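Local structure of ScaE cell-surface anchored scaffoldin protein (Ruminococcus flavefaciens, 2ZF9) at residues Y18-N22 against L23-S27; K39-A43 against A44-N48; A88-G91 against R92-L96. The protein probably attaches the cellulosome to the bacterial cell surface through its dockerin-binding type III cohesin module, the part described here. All coordinates share one frame; numbering follows the deposited sequence.

Contact 1 (Y18-N22 against L23-S27); sequences YDAGN and LDVAS
Leu-23 N donates to Ala-20 O at 3.0 Å in a nearly straight bond (164°), with the donor tilted somewhat from the carbonyl plane. The leucine side chain packs against the same oxygen: its first torsion (chi1 -58°) sets CG beside its own backbone N, and this brings Leu-23 CG to 3.4 Å from Ala-20 O, with CB and CD1 also in van der Waals contact. Two residues further on, a methyl-to-methyl touch joins Ala-20 CB to Val-25 CG2 at 3.5 Å. A water donates both to Gly-21 O and to Leu-23 O, at 2.8 Å from the latter, and so ties the turn to the chain leaving it. At the entrance, Gly-21 N donates to Asp-19 OD1 at 2.8 Å, meeting the carboxylate from above its plane: an Asx turn. At the exit, Asp-24 O takes two donors, Ser-27 OG at 2.6 Å and Ser-27 N, as the chain enters a short 3-10 segment. Leu-23 and Val-25 also rest on helix 166-178. Gly-21, with its positive phi of 61°, stands at the second position of the type II' beta turn from Ala-20 to Leu-23.

Contact 2 (K39-A43 against A44-N48); sequences KTLTA and AEAPN
Thr-42 and Glu-45 bind each other reciprocally, each side chain serving the other's backbone N-H. Thr-42 OG1 sits between its own N and carbonyl carbon (chi1 70°), where it accepts from Glu-45 N at 2.9 Å. Glu-45 adopts the same first torsion (chi1 70°), and beyond CG its chain runs extended, carrying the carboxylate back across Thr-42 at about a right angle to that side chain. Glu-45 OE2 then receives Thr-42 N at 3.0 Å through its anti lone pair, in an almost straight bond (169°). On the way, Glu-45 CG passes Thr-42 OG1 at 3.2 Å. Thr-42 O accepts weak bonds from Glu-45 N and Ala-46 N. Leu-41 supplies the apolar side: its CD2 lies 3.9 Å from Glu-45 OE2, while CD1 reaches Ala-46 CB at 4.1 Å. The leucine also packs on Val-51 and Ile-185 of the flanking strands. Replacing Leu-41 with an alanine is likely to cost the CD2 contact with the carboxylate and open a gap beside Ala-46, towards Val-51 and Ile-185. At the end of strand 33-41, the paired side-chain-to-backbone bonds have the form of a capping box, here heading a short turn of helical backbone, 44-46, without regular helical bonding.

Contact 3 (A88-G91 against R92-L96); sequences ATAG and RAARL
Gly-91 and Ala-94 are joined by a backbone bond that turns the chain sharply: Ala-94 N donates to Gly-91 O at 3.0 Å, with an N-H...O angle of 144°. The donor stands above the carbonyl plane, 46° out of it, and not on a lone pair. Ala-94 CB lies 3.8 Å from Gly-91 O, and its touch on Ala-90 CB, at 4.1 Å, is the apolar contact across the bend; Ala-90 and Ala-94 both lean on strand 124-132, against Trp-127 and Leu-126 respectively. Here the short strand 89-90, paired antiparallel with 124-132 in the beta framework of the cohesin module, ends in a single 3-10 turn at 92-93, and Gly-91 keeps a backbone bond to Leu-126 just before the bend. Arg-92, the third main participant, meets Arg-95 through both its guanidinium and its carbonyl. Its side chain leads away from Gly-91 and is bent at chi3 (103°), which helps set Arg-92 NH1 3.4 Å above the guanidinium plane of Arg-95, over the centre. Two like charges so close would probably repel, but the same guanidinium is held in place, Arg-95 NH1 donating to Arg-92 O at 2.9 Å. Arg-95 N also bonds to Arg-92 O, at 3.2 Å, and the two donors arrive from opposite faces of that carbonyl.

Overall arrangement
The three contacts follow one another along the chain without touching. Contact 1 and contact 2 lie on opposite sides of the chain's centre, with their own centres 40 Å apart. Contact 3 lies nearer the middle of the module, its centre 29 Å from that of contact 1 and 27 Å from that of contact 2; the nearest atoms of contacts 2 and 3 are about 15 Å apart. A route through paired strands connects these two, from 33-41 through 50-58 and 124-132 to 89-90. From contact 1 the route runs by helix 166-178 into strand 180-187, the parallel neighbour of 33-41. Contact 1 lies in the connection between strands 14-15 and 33-41.

Contact 1 (Y18-N22 against L23-S27)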
loop_
_atom_site.group_PDB
_atom_site.type_symbol
_atom_site.label_atom_id
_atom_site.label_comp_id
_atom_site.label_asym_id
_atom_site.label_seq_id
_atom_site.Cartn_x
_atom_site.Cartn_y
_atom_site.Cartn_z
ATOM N N TYR A 18 4.727 -3.378 -14.409
ATOM C CA TYR A 18 4.550 -2.008 -14.838
ATOM C C TYR A 18 5.362 -1.755 -16.113
ATOM O O TYR A 18 6.544 -2.125 -16.197
ATOM C CB TYR A 18 5.058 -1.074 -13.753
ATOM C CG TYR A 18 4.763 0.366 -14.031
ATOM C CD1 TYR A 18 3.570 0.933 -13.584
ATOM C CD2 TYR A 18 5.663 1.159 -14.737
ATOM C CE1 TYR A 18 3.275 2.259 -13.817
ATOM C CE2 TYR A 18 5.378 2.511 -15.006
ATOM C CZ TYR A 18 4.182 3.046 -14.527
ATOM O OH TYR A 18 3.872 4.359 -14.738
ATOM N N ASP A 19 4.745 -1.082 -17.078
ATOM C CA ASP A 19 5.431 -0.712 -18.318
ATOM C C ASP A 19 6.081 0.645 -18.234
ATOM O O ASP A 19 5.417 1.661 -18.409
ATOM C CB ASP A 19 4.437 -0.675 -19.476
ATOM C CG ASP A 19 5.102 -0.309 -20.803
ATOM O OD1 ASP A 19 6.361 -0.301 -20.891
ATOM O OD2 ASP A 19 4.346 -0.041 -21.751
ATOM N N ALA A 20 7.389 0.656 -18.024
ATOM C CA ALA A 20 8.160 1.890 -17.954
ATOM C C ALA A 20 8.614 2.407 -19.338
ATOM O O ALA A 20 9.278 3.442 -19.431
ATOM C CB ALA A 20 9.364 1.676 -17.053
ATOM N N GLY A 21 8.266 1.691 -20.407
ATOM C CA GLY A 21 8.473 2.220 -21.758
ATOM C C GLY A 21 9.957 2.441 -21.934
ATOM O O GLY A 21 10.762 1.564 -21.562
ATOM N N ASN A 22 10.320 3.633 -22.416
ATOM C CA ASN A 22 11.739 3.970 -22.621
ATOM C C ASN A 22 12.358 4.860 -21.568
ATOM O O ASN A 22 13.441 5.428 -21.797
ATOM C CB ASN A 22 11.951 4.617 -23.998
ATOM C CG ASN A 22 12.081 3.591 -25.098
ATOM O OD1 ASN A 22 12.707 2.538 -24.911
ATOM N ND2 ASN A 22 11.497 3.887 -26.255
ATOM N N LEU A 23 11.699 4.970 -20.412
ATOM C CA LEU A 23 12.191 5.822 -19.365
ATOM C C LEU A 23 13.411 5.188 -18.714
ATOM O O LEU A 23 13.506 3.968 -18.578
ATOM C CB LEU A 23 11.115 6.091 -18.304
ATOM C CG LEU A 23 9.796 6.730 -18.754
ATOM C CD1 LEU A 23 8.834 6.552 -17.594
ATOM C CD2 LEU A 23 9.925 8.180 -19.114
ATOM N N ASP A 24 14.347 6.024 -18.330
ATOM C CA ASP A 24 15.521 5.558 -17.599
ATOM C C ASP A 24 15.098 5.607 -16.134
ATOM O O ASP A 24 15.257 6.619 -15.446
ATOM C CB ASP A 24 16.683 6.490 -17.882
ATOM C CG ASP A 24 17.934 6.178 -17.063
ATOM O OD1 ASP A 24 17.914 5.306 -16.167
ATOM O OD2 ASP A 24 18.956 6.845 -17.343
ATOM N N VAL A 25 14.518 4.518 -15.665
ATOM C CA VAL A 25 13.819 4.562 -14.366
ATOM C C VAL A 25 14.784 4.841 -13.229
ATOM O O VAL A 25 14.461 5.566 -12.317
ATOM C CB VAL A 25 13.031 3.265 -14.102
ATOM C CG1 VAL A 25 12.366 3.288 -12.687
ATOM C CG2 VAL A 25 11.989 3.067 -15.202
ATOM N N ALA A 26 15.988 4.281 -13.299
ATOM C CA ALA A 26 16.944 4.430 -12.199
ATOM C C ALA A 26 17.479 5.871 -12.077
ATOM O O ALA A 26 18.073 6.209 -11.061
ATOM C CB ALA A 26 18.096 3.414 -12.360
ATOM N N SER A 27 17.266 6.704 -13.107
ATOM C CA SER A 27 17.601 8.130 -13.054
ATOM C C SER A 27 16.506 8.975 -12.365
ATOM O O SER A 27 16.638 10.198 -12.262
ATOM C CB SER A 27 17.846 8.710 -14.465
ATOM O OG SER A 27 16.603 8.876 -15.189
HETATM O O HOH W 1 12.604 1.426 -19.153
#

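Contact 2 (K39-A43 against A44-N48)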
loop_
_atom_site.group_PDB
_atom_site.type_symbol
_atom_site.label_atom_id
_atom_site.label_comp_id
_atom_site.label_asym_id
_atom_site.label_seq_id
_atom_site.Cartn_x
_atom_site.Cartn_y
_atom_site.Cartn_z
ATOM N N LYS A 39 4.152 -7.544 10.347
ATOM C CA LYS A 39 3.686 -7.753 11.701
ATOM C C LYS A 39 3.938 -9.192 12.128
ATOM O O LYS A 39 3.546 -10.125 11.418
ATOM C CB LYS A 39 2.186 -7.426 11.803
ATOM C CG LYS A 39 1.593 -7.539 13.206
ATOM C CD LYS A 39 2.122 -6.434 14.140
ATOM C CE LYS A 39 1.216 -5.231 14.192
ATOM N NZ LYS A 39 1.170 -4.754 15.611
ATOM N N THR A 40 4.548 -9.365 13.305
ATOM C CA THR A 40 4.674 -10.708 13.897
ATOM C C THR A 40 3.833 -10.810 15.163
ATOM O O THR A 40 3.893 -9.949 16.031
ATOM C CB THR A 40 6.142 -11.101 14.172
ATOM O OG1 THR A 40 6.913 -10.955 12.974
ATOM C CG2 THR A 40 6.251 -12.572 14.657
ATOM N N LEU A 41 3.005 -11.843 15.224
ATOM C CA LEU A 41 2.132 -12.067 16.353
ATOM C C LEU A 41 2.619 -13.304 17.128
ATOM O O LEU A 41 3.215 -14.196 16.554
ATOM C CB LEU A 41 0.706 -12.291 15.868
ATOM C CG LEU A 41 0.003 -11.156 15.114
ATOM C CD1 LEU A 41 -1.355 -11.637 14.717
ATOM C CD2 LEU A 41 -0.092 -9.866 15.979
ATOM N N THR A 42 2.352 -13.354 18.430
ATOM C CA THR A 42 2.590 -14.598 19.185
ATOM C C THR A 42 1.536 -15.612 18.748
ATOM O O THR A 42 0.439 -15.236 18.340
ATOM C CB THR A 42 2.471 -14.397 20.709
ATOM O OG1 THR A 42 1.106 -14.153 21.064
ATOM C CG2 THR A 42 3.316 -13.219 21.169
ATOM N N ALA A 43 1.880 -16.888 18.815
ATOM C CA ALA A 43 0.902 -17.936 18.565
ATOM C C ALA A 43 -0.304 -17.769 19.497
ATOM O O ALA A 43 -1.440 -18.082 19.130
ATOM C CB ALA A 43 1.542 -19.279 18.747
ATOM N N ALA A 44 -0.072 -17.227 20.692
ATOM C CA ALA A 44 -1.140 -17.097 21.675
ATOM C C ALA A 44 -2.167 -16.069 21.226
ATOM O O ALA A 44 -3.372 -16.305 21.328
ATOM C CB ALA A 44 -0.563 -16.705 23.046
ATOM N N GLU A 45 -1.698 -14.929 20.716
ATOM C CA GLU A 45 -2.621 -13.846 20.386
ATOM C C GLU A 45 -3.172 -13.945 18.962
ATOM O O GLU A 45 -4.164 -13.279 18.654
ATOM C CB GLU A 45 -1.958 -12.477 20.582
ATOM C CG GLU A 45 -0.870 -12.223 19.534
ATOM C CD GLU A 45 -0.131 -10.928 19.742
ATOM O OE1 GLU A 45 -0.777 -9.935 20.131
ATOM O OE2 GLU A 45 1.094 -10.908 19.507
ATOM N N ALA A 46 -2.543 -14.761 18.108
ATOM C CA ALA A 46 -2.841 -14.710 16.647
ATOM C C ALA A 46 -4.264 -15.051 16.244
ATOM O O ALA A 46 -4.870 -14.294 15.469
ATOM C CB ALA A 46 -1.818 -15.527 15.824
ATOM N N PRO A 47 -4.816 -16.196 16.730
ATOM C CA PRO A 47 -6.131 -16.594 16.237
ATOM C C PRO A 47 -7.176 -15.509 16.458
ATOM O O PRO A 47 -7.305 -15.006 17.577
ATOM C CB PRO A 47 -6.446 -17.873 17.060
ATOM C CG PRO A 47 -5.067 -18.448 17.339
ATOM C CD PRO A 47 -4.275 -17.197 17.674
ATOM N N ASN A 48 -7.881 -15.135 15.386
ATOM C CA ASN A 48 -8.894 -14.044 15.398
ATOM C C ASN A 48 -8.389 -12.639 15.702
ATOM O O ASN A 48 -9.201 -11.737 15.899
ATOM C CB ASN A 48 -10.074 -14.351 16.337
ATOM C CG ASN A 48 -10.689 -15.678 16.061
ATOM O OD1 ASN A 48 -11.133 -15.953 14.951
ATOM N ND2 ASN A 48 -10.723 -16.526 17.080
#

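Contact 3 (A88-G91 against R92-L96)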
loop_
_atom_site.group_PDB
_atom_site.type_symbol
_atom_site.label_atom_id
_atom_site.label_comp_id
_atom_site.label_asym_id
_atom_site.label_seq_id
_atom_site.Cartn_x
_atom_site.Cartn_y
_atom_site.Cartn_z
ATOM N N ALA A 88 -10.626 1.913 5.264
ATOM C CA ALA A 88 -9.310 2.367 5.701
ATOM C C ALA A 88 -9.461 3.838 6.076
ATOM O O ALA A 88 -10.434 4.469 5.673
ATOM C CB ALA A 88 -8.298 2.214 4.584
ATOM N N THR A 89 -8.500 4.350 6.840
ATOM C CA THR A 89 -8.474 5.742 7.290
ATOM C C THR A 89 -7.154 6.397 6.873
ATOM O O THR A 89 -6.063 5.850 7.137
ATOM C CB THR A 89 -8.551 5.721 8.817
ATOM O OG1 THR A 89 -9.859 5.273 9.177
ATOM C CG2 THR A 89 -8.304 7.141 9.413
ATOM N N ALA A 90 -7.234 7.574 6.239
ATOM C CA ALA A 90 -6.010 8.271 5.825
ATOM C C ALA A 90 -5.152 8.673 7.023
ATOM O O ALA A 90 -5.671 9.089 8.066
ATOM C CB ALA A 90 -6.364 9.522 4.970
ATOM N N GLY A 91 -3.834 8.552 6.878
ATOM C CA GLY A 91 -2.915 8.909 7.967
ATOM C C GLY A 91 -2.238 10.250 7.725
ATOM O O GLY A 91 -2.602 11.020 6.794
ATOM N N ARG A 92 -1.223 10.517 8.529
ATOM C CA ARG A 92 -0.481 11.787 8.472
ATOM C C ARG A 92 0.162 12.103 7.144
ATOM O O ARG A 92 0.256 13.265 6.798
ATOM C CB ARG A 92 0.598 11.854 9.561
ATOM C CG ARG A 92 0.017 12.171 10.921
ATOM C CD ARG A 92 1.018 12.936 11.782
ATOM N NE ARG A 92 0.661 14.350 11.819
ATOM C CZ ARG A 92 1.461 15.350 11.476
ATOM N NH1 ARG A 92 2.714 15.136 11.097
ATOM N NH2 ARG A 92 0.999 16.578 11.546
ATOM N N ALA A 93 0.633 11.097 6.404
ATOM C CA ALA A 93 1.196 11.371 5.076
ATOM C C ALA A 93 0.195 12.068 4.137
ATOM O O ALA A 93 0.597 12.790 3.235
ATOM C CB ALA A 93 1.711 10.073 4.430
ATOM N N ALA A 94 -1.099 11.791 4.310
ATOM C CA ALA A 94 -2.141 12.356 3.443
ATOM C C ALA A 94 -2.847 13.595 4.022
ATOM O O ALA A 94 -3.869 14.029 3.496
ATOM C CB ALA A 94 -3.174 11.265 3.067
ATOM N N ARG A 95 -2.301 14.163 5.103
ATOM C CA ARG A 95 -3.048 15.167 5.911
ATOM C C ARG A 95 -3.363 16.429 5.136
ATOM O O ARG A 95 -4.377 17.065 5.395
ATOM C CB ARG A 95 -2.307 15.529 7.217
ATOM C CG ARG A 95 -0.941 16.180 6.976
ATOM C CD ARG A 95 -0.231 16.414 8.311
ATOM N NE ARG A 95 1.051 17.117 8.181
ATOM C CZ ARG A 95 2.210 16.531 7.895
ATOM N NH1 ARG A 95 2.279 15.207 7.667
ATOM N NH2 ARG A 95 3.309 17.258 7.861
ATOM N N LEU A 96 -2.515 16.787 4.167
ATOM C CA LEU A 96 -2.760 17.966 3.335
ATOM C C LEU A 96 -3.425 17.645 2.000
ATOM O O LEU A 96 -3.871 18.559 1.312
ATOM C CB LEU A 96 -1.449 18.699 3.036
ATOM C CG LEU A 96 -0.562 19.038 4.239
ATOM C CD1 LEU A 96 0.677 19.775 3.721
ATOM C CD2 LEU A 96 -1.343 19.851 5.310
#